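Local coordinates for protein Bd3459 (Bdellovibrio bacteriovorus, PDB 5CEB) that acts as a predatory endopeptidase of the peptidase S13 family, probably cutting peptidoglycan peptides in the manner of D-Ala-D-Ala carboxypeptidases, at residues 145-150 / 176-181; 118-123 / 426-431; 360-365 / 387-392. The protein carries 2 engineered substitutions. One frame throughout, in Å; residues are numbered along the deposited sequence.

Contact 2 spans the other two along the chain: residues 118-123 come first and 426-431 last, with contact 1 closing well before contact 3 opens. Contacts 1 and 2 are neighbours, their centres 15 Å apart, and they touch where Leu147 CD1 packs 3.9 Å from Ser121 OG. Both lie in the part of the fold built around the mixed sheet that includes strands 91-98, 135-141 and 231-236. Contact 3 is 31 Å from contact 1 and 34 Å from contact 2, centre to centre, on the edge of the five-stranded antiparallel sheet. After that sheet and helix 394-411, segment 426-431 brings the chain back to helix 118-130, left some 300 residues earlier.

Contact 1. Residues 145-150 / 176-181; sequences FLLAWL and ATLTSS
The loop that follows strand 135-141 lies against helix 167-182, and its residues Phe145, Leu147 and Trp149 meet Thr177 and Leu178 on the helix surface. Leu147 is the middle of it. With CG set anti to the backbone N (chi1 -160°), its branch reaches the helix and CD2 fits between two methyls: Thr177 CG2 at 3.7 Å and, also at 3.7 Å, Leu178 CD1. The Leu147 and Leu178 side chains meet at about a right angle, whereas Leu147 and Thr177 pass each other running in opposite directions. Next along the loop, Trp149 leans on the same threonine methyl, its CB 3.5 Å from Thr177 CG2, although the residue is exposed and poorly ordered. At the buried end, Phe145 CE2 comes within 4.2 Å of Leu178 CD2; the Phe145 ring also meets Phe116 edge to face, and Leu178 rests on Ile216 of strand 212-218.

Thr177 presents its methyl to the loop because its hydroxyl is turned back to the helix, bonded to Ile173 O. Its carbonyl is busy too: Ser181 OG, at 2.8 Å from Thr177 O, and the Ser181 amide reach that oxygen from opposite faces of its plane.

What holds loop to helix is therefore dispersion and the burial of methyl groups, with the hydroxyl and carbonyl of Thr177 satisfied inside the helix. Such a contact has little directional preference, and order is lost at its Trp149 end, just before the unmodelled residues 151-164.

Contact 2. Residues 118-123 / 426-431; sequences RNMSYF and PLPFDK
Phe123 and Phe429 form the tight half of this contact, an offset stack with ring centroids 4.2 Å apart and planes only 12° from parallel. Phe123 CD1 sits over the centre of the Phe429 ring. In return, Phe429 CB lies over the face of Phe123, 4.1 Å from its centroid, a CH-pi contact. The stack is close at its root as well, with Phe123 CB 3.5 Å from Phe429 CE2. Phe429 gets there by placing CG between its own backbone N and carbonyl carbon (chi1 47°), while Phe123 holds CG anti to its N.

The rim of the Phe429 ring is taken up by other groups of the helix. Met120 SD stands at the edge, 5.3 Å from the Phe429 centroid and 84° off the ring normal, as a Met-aromatic contact; Asn119 O is near the ring plane, 3.8 Å from Phe429 CE2. Pro428 packs beside this by a ring corner: its CG touches Asn119 CB at 3.7 Å and lies 4.0 Å from Met120 CB.

Away from this apolar patch both segments turn polar. Arg118 is exposed, and its NH2 donates to Tyr122 OH at 2.8 Å, in the guanidinium plane. On the other segment Asp430 CB points away from the helix, and its carboxylate makes a salt bridge with Arg89; Lys431 is exposed.

The C-terminal loop is thus wedged beside the first turns of helix 118-130. Leu235 of strand 231-236 backs Met120 and Phe123. From helix 188-200, Tyr190 OH is hydrogen-bonded to Asn119 OD1 and Leu194 packs on Asn119, while helix 240-249 flanks Asn119 and Pro426.

Contact 3. Residues 360-365 / 387-392; sequences SVNKAK and DYDKSR
A bend at chi2 (-53°) brings the ammonium end of Lys363 round to Asp387 and Asp389, although its CB points away from them. Asp389 answers with its CG lodged between its own N and carbonyl carbon, which sets the carboxylate beside the turn. The resulting salt-bridge network is unequal: Lys363 NZ is 2.7 Å from Asp387 OD1, approaching on the anti lone pair, and a weak 3.5 Å from Asp389 OD1. The second oxygen of Asp387, OD2, is used by His385.

Lys363 and Asn362 are the two central residues of a type I turn from Val361 to Ala364, which joins strands 354-361 and 364-373 as a tight beta-hairpin. The Lys-Thr-Gly motif of the penicillin-recognising enzymes lies in the first of these strands, ending at Gly359. The turn is fastened to the other loop through its backbone: Tyr388 N donates to Asn362 O at 3.0 Å, with an N-H...O angle of 157°, and Thr386 OG1 shares that oxygen. The Asn362 amide stacks on the Asp389 carboxylate with planes 19° apart, the amide carbon CG being 4.0 Å from Asp389 CB. Asn362 OD1 lies near the plane of the Tyr388 ring at its edge, 3.7 Å from Tyr388 CD2. Tyr388 in turn stacks on Trp395 of helix 394-411, and Trp395 NE1 is hydrogen-bonded to Val361 O.

Two carboxylates close to one lysine probably keep Lys363 charged and offset the like charge of Lys390, whose NZ is 6.0 Å from Lys363 NZ. Since the lysine is partly exposed, solvent may weaken the charge pairing, whereas the backbone bond at Asn362 O, tying turn to loop, should depend less on it.

Contact 1. Residues 145-150 / 176-181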
ATOM      1  N   PHE A 145     -10.415 -11.014   9.320  1.00 29.56           N
ATOM      2  CA  PHE A 145     -11.143  -9.954   8.650  1.00 29.19           C
ATOM      3  C   PHE A 145     -10.587  -8.611   9.170  1.00 31.33           C
ATOM      4  O   PHE A 145     -10.868  -8.194  10.287  1.00 32.14           O
ATOM      5  CB  PHE A 145     -12.646 -10.082   8.852  1.00 29.52           C
ATOM      6  CG  PHE A 145     -13.422  -9.038   8.139  1.00 27.83           C
ATOM      7  CD1 PHE A 145     -13.262  -8.873   6.737  1.00 30.47           C
ATOM      8  CD2 PHE A 145     -14.129  -8.091   8.834  1.00 28.05           C
ATOM      9  CE1 PHE A 145     -13.935  -7.869   6.083  1.00 30.02           C
ATOM     10  CE2 PHE A 145     -14.741  -7.021   8.170  1.00 30.81           C
ATOM     11  CZ  PHE A 145     -14.662  -6.923   6.795  1.00 29.89           C
ATOM     12  N   LEU A 146      -9.727  -7.979   8.382  1.00 26.80           N
ATOM     13  CA  LEU A 146      -9.129  -6.702   8.742  1.00 30.83           C
ATOM     14  C   LEU A 146      -9.924  -5.530   8.072  1.00 29.43           C
ATOM     15  O   LEU A 146     -10.380  -5.659   6.922  1.00 34.72           O
ATOM     16  CB  LEU A 146      -7.672  -6.638   8.311  1.00 32.32           C
ATOM     17  CG  LEU A 146      -6.848  -7.870   8.754  1.00 34.26           C
ATOM     18  CD1 LEU A 146      -5.398  -7.754   8.293  1.00 35.74           C
ATOM     19  CD2 LEU A 146      -6.912  -8.034  10.261  1.00 37.07           C
ATOM     20  N   LEU A 147     -10.046  -4.420   8.763  1.00 41.05           N
ATOM     21  CA  LEU A 147     -10.815  -3.300   8.251  1.00 45.54           C
ATOM     22  C   LEU A 147     -10.090  -1.990   8.487  1.00 48.08           C
ATOM     23  O   LEU A 147      -9.729  -1.655   9.603  1.00 46.80           O
ATOM     24  CB  LEU A 147     -12.163  -3.304   8.932  1.00 46.85           C
ATOM     25  CG  LEU A 147     -13.321  -2.564   8.316  1.00 49.47           C
ATOM     26  CD1 LEU A 147     -13.740  -3.145   6.981  1.00 48.06           C
ATOM     27  CD2 LEU A 147     -14.456  -2.650   9.329  1.00 51.84           C
ATOM     28  N   ALA A 148      -9.851  -1.264   7.412  1.00 53.99           N
ATOM     29  CA  ALA A 148      -9.117  -0.043   7.496  1.00 63.36           C
ATOM     30  C   ALA A 148     -10.123   1.094   7.780  1.00 74.57           C
ATOM     31  O   ALA A 148     -10.724   1.615   6.879  1.00 84.88           O
ATOM     32  CB  ALA A 148      -8.350   0.154   6.187  1.00 67.81           C
ATOM     33  N   TRP A 149     -10.351   1.479   9.039  1.00 92.80           N
ATOM     34  CA  TRP A 149     -11.010   2.801   9.283  1.00109.67           C
ATOM     35  C   TRP A 149      -9.984   3.920   9.094  1.00113.30           C
ATOM     36  O   TRP A 149     -10.335   5.100   8.951  1.00119.89           O
ATOM     37  CB  TRP A 149     -11.653   2.904  10.670  1.00115.11           C
ATOM     38  CG  TRP A 149     -12.367   4.219  10.898  1.00124.30           C
ATOM     39  CD1 TRP A 149     -13.583   4.601  10.393  1.00121.53           C
ATOM     40  CD2 TRP A 149     -11.885   5.324  11.669  1.00131.14           C
ATOM     41  NE1 TRP A 149     -13.889   5.869  10.814  1.00125.04           N
ATOM     42  CE2 TRP A 149     -12.866   6.341  11.597  1.00133.98           C
ATOM     43  CE3 TRP A 149     -10.717   5.557  12.417  1.00132.31           C
ATOM     44  CZ2 TRP A 149     -12.714   7.578  12.250  1.00143.21           C
ATOM     45  CZ3 TRP A 149     -10.567   6.786  13.068  1.00136.47           C
ATOM     46  CH2 TRP A 149     -11.562   7.780  12.978  1.00142.45           C
ATOM     47  N   LEU A 150      -8.717   3.512   9.065  1.00113.11           N
ATOM     48  CA  LEU A 150      -7.571   4.381   9.040  1.00116.96           C
ATOM     49  C   LEU A 150      -7.046   4.383   7.595  1.00107.83           C
ATOM     50  O   LEU A 150      -7.719   4.861   6.676  1.00 98.80           O
ATOM     51  CB  LEU A 150      -6.517   3.834  10.029  1.00116.97           C
ATOM     52  CG  LEU A 150      -6.891   3.614  11.517  1.00114.27           C
ATOM     53  CD1 LEU A 150      -7.926   2.510  11.766  1.00104.20           C
ATOM     54  CD2 LEU A 150      -5.611   3.348  12.311  1.00115.96           C
ATOM     55  N   ALA A 176     -16.381  -2.557  16.357  1.00 47.13           N
ATOM     56  CA  ALA A 176     -16.780  -1.154  16.570  1.00 53.36           C
ATOM     57  C   ALA A 176     -16.892  -0.408  15.243  1.00 51.08           C
ATOM     58  O   ALA A 176     -17.929   0.150  14.931  1.00 56.40           O
ATOM     59  CB  ALA A 176     -15.796  -0.449  17.493  1.00 56.04           C
ATOM     60  N   THR A 177     -15.841  -0.494  14.447  1.00 52.99           N
ATOM     61  CA  THR A 177     -15.778   0.149  13.123  1.00 55.07           C
ATOM     62  C   THR A 177     -16.865  -0.328  12.165  1.00 54.42           C
ATOM     63  O   THR A 177     -17.481   0.480  11.418  1.00 56.21           O
ATOM     64  CB  THR A 177     -14.409  -0.132  12.470  1.00 55.95           C
ATOM     65  OG1 THR A 177     -13.351   0.297  13.347  1.00 57.45           O
ATOM     66  CG2 THR A 177     -14.274   0.582  11.154  1.00 57.28           C
ATOM     67  N   LEU A 178     -17.074  -1.639  12.152  1.00 47.78           N
ATOM     68  CA  LEU A 178     -18.124  -2.235  11.324  1.00 49.59           C
ATOM     69  C   LEU A 178     -19.510  -1.705  11.713  1.00 51.71           C
ATOM     70  O   LEU A 178     -20.313  -1.376  10.836  1.00 52.46           O
ATOM     71  CB  LEU A 178     -18.130  -3.760  11.426  1.00 45.74           C
ATOM     72  CG  LEU A 178     -18.377  -4.716  10.283  1.00 45.85           C
ATOM     73  CD1 LEU A 178     -17.761  -4.251   9.007  1.00 49.54           C
ATOM     74  CD2 LEU A 178     -17.988  -6.150  10.613  1.00 48.48           C
ATOM     75  N   THR A 179     -19.778  -1.652  13.020  1.00 54.43           N
ATOM     76  CA  THR A 179     -21.088  -1.306  13.549  1.00 55.05           C
ATOM     77  C   THR A 179     -21.454   0.135  13.270  1.00 60.65           C
ATOM     78  O   THR A 179     -22.609   0.405  12.968  1.00 64.65           O
ATOM     79  CB  THR A 179     -21.182  -1.591  15.070  1.00 54.41           C
ATOM     80  OG1 THR A 179     -20.878  -2.965  15.294  1.00 50.47           O
ATOM     81  CG2 THR A 179     -22.595  -1.314  15.619  1.00 54.18           C
ATOM     82  N   SER A 180     -20.493   1.053  13.402  1.00 67.15           N
ATOM     83  CA  SER A 180     -20.675   2.452  12.986  1.00 70.07           C
ATOM     84  C   SER A 180     -20.942   2.499  11.487  1.00 70.79           C
ATOM     85  O   SER A 180     -22.001   2.980  11.066  1.00 71.78           O
ATOM     86  CB  SER A 180     -19.450   3.322  13.319  1.00 75.16           C
ATOM     87  OG  SER A 180     -18.987   3.089  14.641  1.00 73.49           O
ATOM     88  N   SER A 181     -20.001   1.971  10.707  1.00 66.69           N
ATOM     89  CA  SER A 181     -20.076   1.969   9.219  1.00 68.77           C
ATOM     90  C   SER A 181     -21.363   1.403   8.608  1.00 66.74           C
ATOM     91  O   SER A 181     -21.969   2.062   7.760  1.00 70.01           O
ATOM     92  CB  SER A 181     -18.864   1.259   8.583  1.00 71.77           C
ATOM     93  OG  SER A 181     -17.642   1.897   8.969  1.00 85.76           O
TER

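Contact 2. Residues 118-123 / 426-431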
ATOM      1  N   ARG A 118     -13.161   1.912   3.219  1.00 27.83           N
ATOM      2  CA  ARG A 118     -14.423   2.463   2.927  1.00 32.34           C
ATOM      3  C   ARG A 118     -14.897   2.071   1.514  1.00 32.65           C
ATOM      4  O   ARG A 118     -16.092   1.732   1.340  1.00 32.04           O
ATOM      5  CB  ARG A 118     -14.445   3.951   3.227  1.00 32.52           C
ATOM      6  CG  ARG A 118     -15.753   4.652   2.859  1.00 42.00           C
ATOM      7  CD  ARG A 118     -15.646   6.139   3.124  1.00 40.50           C
ATOM      8  NE  ARG A 118     -16.963   6.722   3.040  1.00 48.47           N
ATOM      9  CZ  ARG A 118     -17.235   8.015   3.150  1.00 51.30           C
ATOM     10  NH1 ARG A 118     -16.249   8.889   3.408  1.00 50.06           N
ATOM     11  NH2 ARG A 118     -18.509   8.427   3.020  1.00 47.97           N
ATOM     12  N   ASN A 119     -13.975   2.112   0.532  1.00 30.26           N
ATOM     13  CA  ASN A 119     -14.325   1.829  -0.840  1.00 26.80           C
ATOM     14  C   ASN A 119     -14.773   0.402  -0.975  1.00 25.46           C
ATOM     15  O   ASN A 119     -15.808   0.124  -1.607  1.00 26.74           O
ATOM     16  CB  ASN A 119     -13.156   2.162  -1.783  1.00 29.07           C
ATOM     17  CG  ASN A 119     -12.957   3.641  -1.943  1.00 35.68           C
ATOM     18  OD1 ASN A 119     -13.930   4.430  -1.848  1.00 30.31           O
ATOM     19  ND2 ASN A 119     -11.715   4.051  -2.157  1.00 34.79           N
ATOM     20  N   MET A 120     -14.007  -0.490  -0.383  1.00 23.47           N
ATOM     21  CA  MET A 120     -14.312  -1.871  -0.460  1.00 26.21           C
ATOM     22  C   MET A 120     -15.607  -2.252   0.284  1.00 25.98           C
ATOM     23  O   MET A 120     -16.322  -3.163  -0.132  1.00 31.28           O
ATOM     24  CB  MET A 120     -13.098  -2.679   0.057  1.00 26.88           C
ATOM     25  CG  MET A 120     -13.169  -4.156  -0.224  1.00 28.18           C
ATOM     26  SD  MET A 120     -13.148  -4.505  -1.998  1.00 32.95           S
ATOM     27  CE  MET A 120     -12.554  -6.179  -1.997  1.00 40.74           C
ATOM     28  N   SER A 121     -15.875  -1.573   1.367  1.00 25.72           N
ATOM     29  CA  SER A 121     -17.122  -1.771   2.155  1.00 28.05           C
ATOM     30  C   SER A 121     -18.345  -1.329   1.397  1.00 28.96           C
ATOM     31  O   SER A 121     -19.363  -2.028   1.387  1.00 32.63           O
ATOM     32  CB  SER A 121     -17.059  -0.977   3.459  1.00 28.21           C
ATOM     33  OG  SER A 121     -16.029  -1.488   4.236  1.00 34.34           O
ATOM     34  N   TYR A 122     -18.218  -0.185   0.745  1.00 27.51           N
ATOM     35  CA  TYR A 122     -19.241   0.304  -0.173  1.00 26.73           C
ATOM     36  C   TYR A 122     -19.505  -0.638  -1.313  1.00 27.62           C
ATOM     37  O   TYR A 122     -20.686  -0.884  -1.685  1.00 28.81           O
ATOM     38  CB  TYR A 122     -18.909   1.675  -0.652  1.00 30.46           C
ATOM     39  CG  TYR A 122     -19.192   2.838   0.302  1.00 35.74           C
ATOM     40  CD1 TYR A 122     -19.497   2.665   1.659  1.00 39.82           C
ATOM     41  CD2 TYR A 122     -19.227   4.145  -0.209  1.00 44.59           C
ATOM     42  CE1 TYR A 122     -19.805   3.768   2.482  1.00 40.45           C
ATOM     43  CE2 TYR A 122     -19.492   5.244   0.601  1.00 42.58           C
ATOM     44  CZ  TYR A 122     -19.770   5.055   1.942  1.00 45.20           C
ATOM     45  OH  TYR A 122     -20.071   6.172   2.695  1.00 52.63           O
ATOM     46  N   PHE A 123     -18.459  -1.225  -1.869  1.00 28.75           N
ATOM     47  CA  PHE A 123     -18.609  -2.221  -2.920  1.00 28.48           C
ATOM     48  C   PHE A 123     -19.269  -3.521  -2.410  1.00 28.90           C
ATOM     49  O   PHE A 123     -20.078  -4.148  -3.111  1.00 28.80           O
ATOM     50  CB  PHE A 123     -17.213  -2.518  -3.552  1.00 26.68           C
ATOM     51  CG  PHE A 123     -17.257  -3.572  -4.623  1.00 28.68           C
ATOM     52  CD1 PHE A 123     -17.770  -3.309  -5.871  1.00 30.26           C
ATOM     53  CD2 PHE A 123     -16.785  -4.877  -4.363  1.00 28.85           C
ATOM     54  CE1 PHE A 123     -17.819  -4.300  -6.837  1.00 33.49           C
ATOM     55  CE2 PHE A 123     -16.841  -5.853  -5.328  1.00 28.91           C
ATOM     56  CZ  PHE A 123     -17.330  -5.582  -6.562  1.00 29.13           C
ATOM     57  N   PRO A 426      -6.314   3.108  -8.633  1.00 39.16           N
ATOM     58  CA  PRO A 426      -6.063   1.879  -7.845  1.00 37.76           C
ATOM     59  C   PRO A 426      -7.178   1.501  -6.844  1.00 33.83           C
ATOM     60  O   PRO A 426      -6.973   1.498  -5.597  1.00 33.85           O
ATOM     61  CB  PRO A 426      -4.729   2.195  -7.120  1.00 39.99           C
ATOM     62  CG  PRO A 426      -4.741   3.665  -6.983  1.00 44.87           C
ATOM     63  CD  PRO A 426      -5.497   4.233  -8.144  1.00 43.67           C
ATOM     64  N   LEU A 427      -8.336   1.172  -7.391  1.00 30.63           N
ATOM     65  CA  LEU A 427      -9.466   0.763  -6.551  1.00 28.39           C
ATOM     66  C   LEU A 427      -9.163  -0.629  -5.881  1.00 27.34           C
ATOM     67  O   LEU A 427      -8.431  -1.451  -6.414  1.00 27.69           O
ATOM     68  CB  LEU A 427     -10.743   0.709  -7.352  1.00 29.78           C
ATOM     69  CG  LEU A 427     -11.281   2.039  -7.802  1.00 30.13           C
ATOM     70  CD1 LEU A 427     -12.464   1.823  -8.769  1.00 32.41           C
ATOM     71  CD2 LEU A 427     -11.674   2.884  -6.621  1.00 31.40           C
ATOM     72  N   PRO A 428      -9.703  -0.839  -4.675  1.00 27.43           N
ATOM     73  CA  PRO A 428      -9.490  -2.081  -3.982  1.00 26.12           C
ATOM     74  C   PRO A 428     -10.225  -3.289  -4.624  1.00 24.59           C
ATOM     75  O   PRO A 428      -9.980  -4.434  -4.177  1.00 25.27           O
ATOM     76  CB  PRO A 428     -10.032  -1.812  -2.555  1.00 24.88           C
ATOM     77  CG  PRO A 428     -11.016  -0.757  -2.707  1.00 26.06           C
ATOM     78  CD  PRO A 428     -10.684   0.013  -3.997  1.00 27.65           C
ATOM     79  N   PHE A 429     -11.024  -3.074  -5.663  1.00 23.83           N
ATOM     80  CA  PHE A 429     -11.737  -4.185  -6.337  1.00 25.31           C
ATOM     81  C   PHE A 429     -11.550  -3.972  -7.818  1.00 29.35           C
ATOM     82  O   PHE A 429     -11.271  -2.821  -8.238  1.00 26.38           O
ATOM     83  CB  PHE A 429     -13.240  -4.159  -5.988  1.00 28.04           C
ATOM     84  CG  PHE A 429     -13.890  -2.788  -6.107  1.00 28.70           C
ATOM     85  CD1 PHE A 429     -14.285  -2.301  -7.342  1.00 29.28           C
ATOM     86  CD2 PHE A 429     -14.046  -1.984  -4.990  1.00 29.60           C
ATOM     87  CE1 PHE A 429     -14.828  -1.038  -7.450  1.00 27.16           C
ATOM     88  CE2 PHE A 429     -14.618  -0.724  -5.088  1.00 27.47           C
ATOM     89  CZ  PHE A 429     -15.015  -0.252  -6.336  1.00 29.69           C
ATOM     90  N   ASP A 430     -11.807  -5.020  -8.606  1.00 25.38           N
ATOM     91  CA  ASP A 430     -11.884  -4.895 -10.081  1.00 31.12           C
ATOM     92  C   ASP A 430     -13.029  -5.775 -10.560  1.00 31.43           C
ATOM     93  O   ASP A 430     -13.854  -6.207  -9.723  1.00 29.23           O
ATOM     94  CB  ASP A 430     -10.528  -5.195 -10.769  1.00 32.90           C
ATOM     95  CG  ASP A 430     -10.170  -6.658 -10.778  1.00 36.41           C
ATOM     96  OD1 ASP A 430     -10.835  -7.486 -10.100  1.00 38.18           O
ATOM     97  OD2 ASP A 430      -9.183  -7.003 -11.438  1.00 31.71           O
ATOM     98  N   LYS A 431     -13.101  -6.017 -11.867  1.00 32.65           N
ATOM     99  CA  LYS A 431     -14.207  -6.796 -12.443  1.00 36.73           C
ATOM    100  C   LYS A 431     -14.257  -8.281 -12.106  1.00 37.79           C
ATOM    101  O   LYS A 431     -15.190  -8.949 -12.513  1.00 39.87           O
ATOM    102  CB  LYS A 431     -14.293  -6.606 -13.954  1.00 39.95           C
ATOM    103  CG  LYS A 431     -13.198  -7.303 -14.747  1.00 48.34           C
ATOM    104  CD  LYS A 431     -13.167  -6.823 -16.215  1.00 54.39           C
ATOM    105  CE  LYS A 431     -11.797  -7.048 -16.854  1.00 58.31           C
ATOM    106  NZ  LYS A 431     -11.759  -6.778 -18.335  1.00 73.31           N
TER

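Contact 3. Residues 360-365 / 387-392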
ATOM      1  N   SER A 360       8.432  11.307   4.818  1.00 28.47           N
ATOM      2  CA  SER A 360       8.485  12.438   5.724  1.00 30.68           C
ATOM      3  C   SER A 360       8.300  11.959   7.123  1.00 32.22           C
ATOM      4  O   SER A 360       7.179  11.539   7.504  1.00 30.35           O
ATOM      5  CB  SER A 360       7.323  13.461   5.437  1.00 32.46           C
ATOM      6  OG  SER A 360       7.226  13.729   4.041  1.00 39.25           O
ATOM      7  N   VAL A 361       9.343  12.029   7.917  1.00 34.10           N
ATOM      8  CA  VAL A 361       9.207  11.902   9.381  1.00 38.59           C
ATOM      9  C   VAL A 361       9.921  13.091   9.984  1.00 41.95           C
ATOM     10  O   VAL A 361      10.539  13.851   9.261  1.00 40.45           O
ATOM     11  CB  VAL A 361       9.740  10.565   9.940  1.00 38.27           C
ATOM     12  CG1 VAL A 361       8.822   9.402   9.501  1.00 37.86           C
ATOM     13  CG2 VAL A 361      11.180  10.314   9.538  1.00 35.64           C
ATOM     14  N   ASN A 362       9.832  13.273  11.306  1.00 41.80           N
ATOM     15  CA  ASN A 362      10.439  14.441  11.918  1.00 42.46           C
ATOM     16  C   ASN A 362      11.890  14.652  11.488  1.00 41.59           C
ATOM     17  O   ASN A 362      12.274  15.785  11.144  1.00 38.33           O
ATOM     18  CB  ASN A 362      10.358  14.368  13.443  1.00 46.03           C
ATOM     19  CG  ASN A 362       8.963  14.709  14.001  1.00 49.47           C
ATOM     20  OD1 ASN A 362       8.120  15.357  13.373  1.00 48.88           O
ATOM     21  ND2 ASN A 362       8.758  14.312  15.227  1.00 54.42           N
ATOM     22  N   LYS A 363      12.672  13.565  11.498  1.00 41.56           N
ATOM     23  CA  LYS A 363      14.120  13.620  11.288  1.00 41.20           C
ATOM     24  C   LYS A 363      14.568  13.324   9.848  1.00 39.33           C
ATOM     25  O   LYS A 363      15.806  13.310   9.565  1.00 38.76           O
ATOM     26  CB  LYS A 363      14.846  12.642  12.226  1.00 45.33           C
ATOM     27  CG  LYS A 363      14.696  12.928  13.735  1.00 46.80           C
ATOM     28  CD  LYS A 363      15.083  14.368  14.111  1.00 49.87           C
ATOM     29  CE  LYS A 363      15.140  14.612  15.629  1.00 53.64           C
ATOM     30  NZ  LYS A 363      15.108  16.081  15.859  1.00 57.30           N
ATOM     31  N   ALA A 364      13.614  13.044   8.954  1.00 36.84           N
ATOM     32  CA  ALA A 364      13.983  12.773   7.554  1.00 37.34           C
ATOM     33  C   ALA A 364      12.926  13.107   6.484  1.00 36.48           C
ATOM     34  O   ALA A 364      11.681  12.954   6.687  1.00 33.60           O
ATOM     35  CB  ALA A 364      14.447  11.339   7.386  1.00 33.98           C
ATOM     36  N   LYS A 365      13.454  13.561   5.347  1.00 34.12           N
ATOM     37  CA  LYS A 365      12.693  13.742   4.093  1.00 31.91           C
ATOM     38  C   LYS A 365      13.413  12.918   3.058  1.00 31.64           C
ATOM     39  O   LYS A 365      14.659  13.040   2.872  1.00 29.58           O
ATOM     40  CB  LYS A 365      12.662  15.229   3.596  1.00 33.17           C
ATOM     41  CG  LYS A 365      11.544  15.497   2.635  1.00 29.35           C
ATOM     42  CD  LYS A 365      10.237  15.713   3.406  1.00 35.81           C
ATOM     43  CE  LYS A 365       8.983  15.926   2.566  1.00 34.13           C
ATOM     44  NZ  LYS A 365       8.544  14.705   1.834  1.00 34.09           N
ATOM     45  N   ASP A 387      14.625  18.459  10.938  1.00 45.05           N
ATOM     46  CA  ASP A 387      14.230  18.589  12.347  1.00 48.38           C
ATOM     47  C   ASP A 387      12.869  19.290  12.422  1.00 48.25           C
ATOM     48  O   ASP A 387      12.721  20.314  13.107  1.00 50.13           O
ATOM     49  CB  ASP A 387      15.290  19.343  13.179  1.00 52.51           C
ATOM     50  CG  ASP A 387      16.599  18.548  13.360  1.00 54.67           C
ATOM     51  OD1 ASP A 387      16.657  17.617  14.203  1.00 57.17           O
ATOM     52  OD2 ASP A 387      17.594  18.889  12.677  1.00 54.77           O
ATOM     53  N   TYR A 388      11.879  18.691  11.745  1.00 47.60           N
ATOM     54  CA  TYR A 388      10.496  19.219  11.602  1.00 48.31           C
ATOM     55  C   TYR A 388       9.734  19.478  12.897  1.00 52.51           C
ATOM     56  O   TYR A 388       8.903  20.383  12.951  1.00 58.85           O
ATOM     57  CB  TYR A 388       9.682  18.288  10.714  1.00 45.10           C
ATOM     58  CG  TYR A 388       8.244  18.700  10.392  1.00 47.72           C
ATOM     59  CD1 TYR A 388       7.948  19.749   9.486  1.00 49.48           C
ATOM     60  CD2 TYR A 388       7.178  17.981  10.926  1.00 47.86           C
ATOM     61  CE1 TYR A 388       6.637  20.077   9.168  1.00 50.74           C
ATOM     62  CE2 TYR A 388       5.869  18.301  10.614  1.00 52.14           C
ATOM     63  CZ  TYR A 388       5.598  19.341   9.744  1.00 54.22           C
ATOM     64  OH  TYR A 388       4.289  19.599   9.485  1.00 56.39           O
ATOM     65  N   ASP A 389      10.008  18.686  13.926  1.00 55.44           N
ATOM     66  CA  ASP A 389       9.529  18.983  15.295  1.00 59.99           C
ATOM     67  C   ASP A 389      10.023  20.339  15.806  1.00 61.81           C
ATOM     68  O   ASP A 389       9.254  21.079  16.401  1.00 58.68           O
ATOM     69  CB  ASP A 389       9.914  17.863  16.289  1.00 61.48           C
ATOM     70  CG  ASP A 389      11.400  17.503  16.245  1.00 63.25           C
ATOM     71  OD1 ASP A 389      11.992  17.431  15.139  1.00 57.03           O
ATOM     72  OD2 ASP A 389      11.958  17.266  17.327  1.00 65.11           O
ATOM     73  N   LYS A 390      11.292  20.658  15.535  1.00 62.70           N
ATOM     74  CA  LYS A 390      11.887  21.956  15.916  1.00 66.59           C
ATOM     75  C   LYS A 390      11.538  23.063  14.931  1.00 64.30           C
ATOM     76  O   LYS A 390      11.320  24.196  15.334  1.00 69.61           O
ATOM     77  CB  LYS A 390      13.434  21.878  16.022  1.00 67.94           C
ATOM     78  CG  LYS A 390      14.003  20.768  16.905  1.00 71.40           C
ATOM     79  CD  LYS A 390      13.412  20.766  18.317  1.00 74.17           C
ATOM     80  CE  LYS A 390      14.028  19.669  19.182  1.00 76.17           C
ATOM     81  NZ  LYS A 390      13.295  19.457  20.466  1.00 76.64           N
ATOM     82  N   SER A 391      11.533  22.743  13.641  1.00 59.85           N
ATOM     83  CA  SER A 391      11.440  23.746  12.573  1.00 60.33           C
ATOM     84  C   SER A 391      10.457  23.245  11.512  1.00 57.87           C
ATOM     85  O   SER A 391      10.772  22.358  10.735  1.00 54.32           O
ATOM     86  CB  SER A 391      12.842  24.003  11.977  1.00 58.97           C
ATOM     87  OG  SER A 391      12.835  25.030  11.000  1.00 60.95           O
ATOM     88  N   ARG A 392       9.270  23.831  11.479  1.00 60.52           N
ATOM     89  CA  ARG A 392       8.235  23.404  10.545  1.00 63.12           C
ATOM     90  C   ARG A 392       8.575  23.579   9.067  1.00 55.23           C
ATOM     91  O   ARG A 392       8.083  22.835   8.227  1.00 63.13           O
ATOM     92  CB  ARG A 392       6.923  24.137  10.838  1.00 64.19           C
ATOM     93  CG  ARG A 392       6.313  23.811  12.165  1.00 71.70           C
ATOM     94  CD  ARG A 392       5.975  22.343  12.335  1.00 73.59           C
ATOM     95  NE  ARG A 392       5.236  22.197  13.587  1.00 76.20           N
ATOM     96  CZ  ARG A 392       4.574  21.107  13.952  1.00 78.08           C
ATOM     97  NH1 ARG A 392       4.528  20.046  13.159  1.00 73.68           N
ATOM     98  NH2 ARG A 392       3.941  21.094  15.128  1.00 81.16           N
TER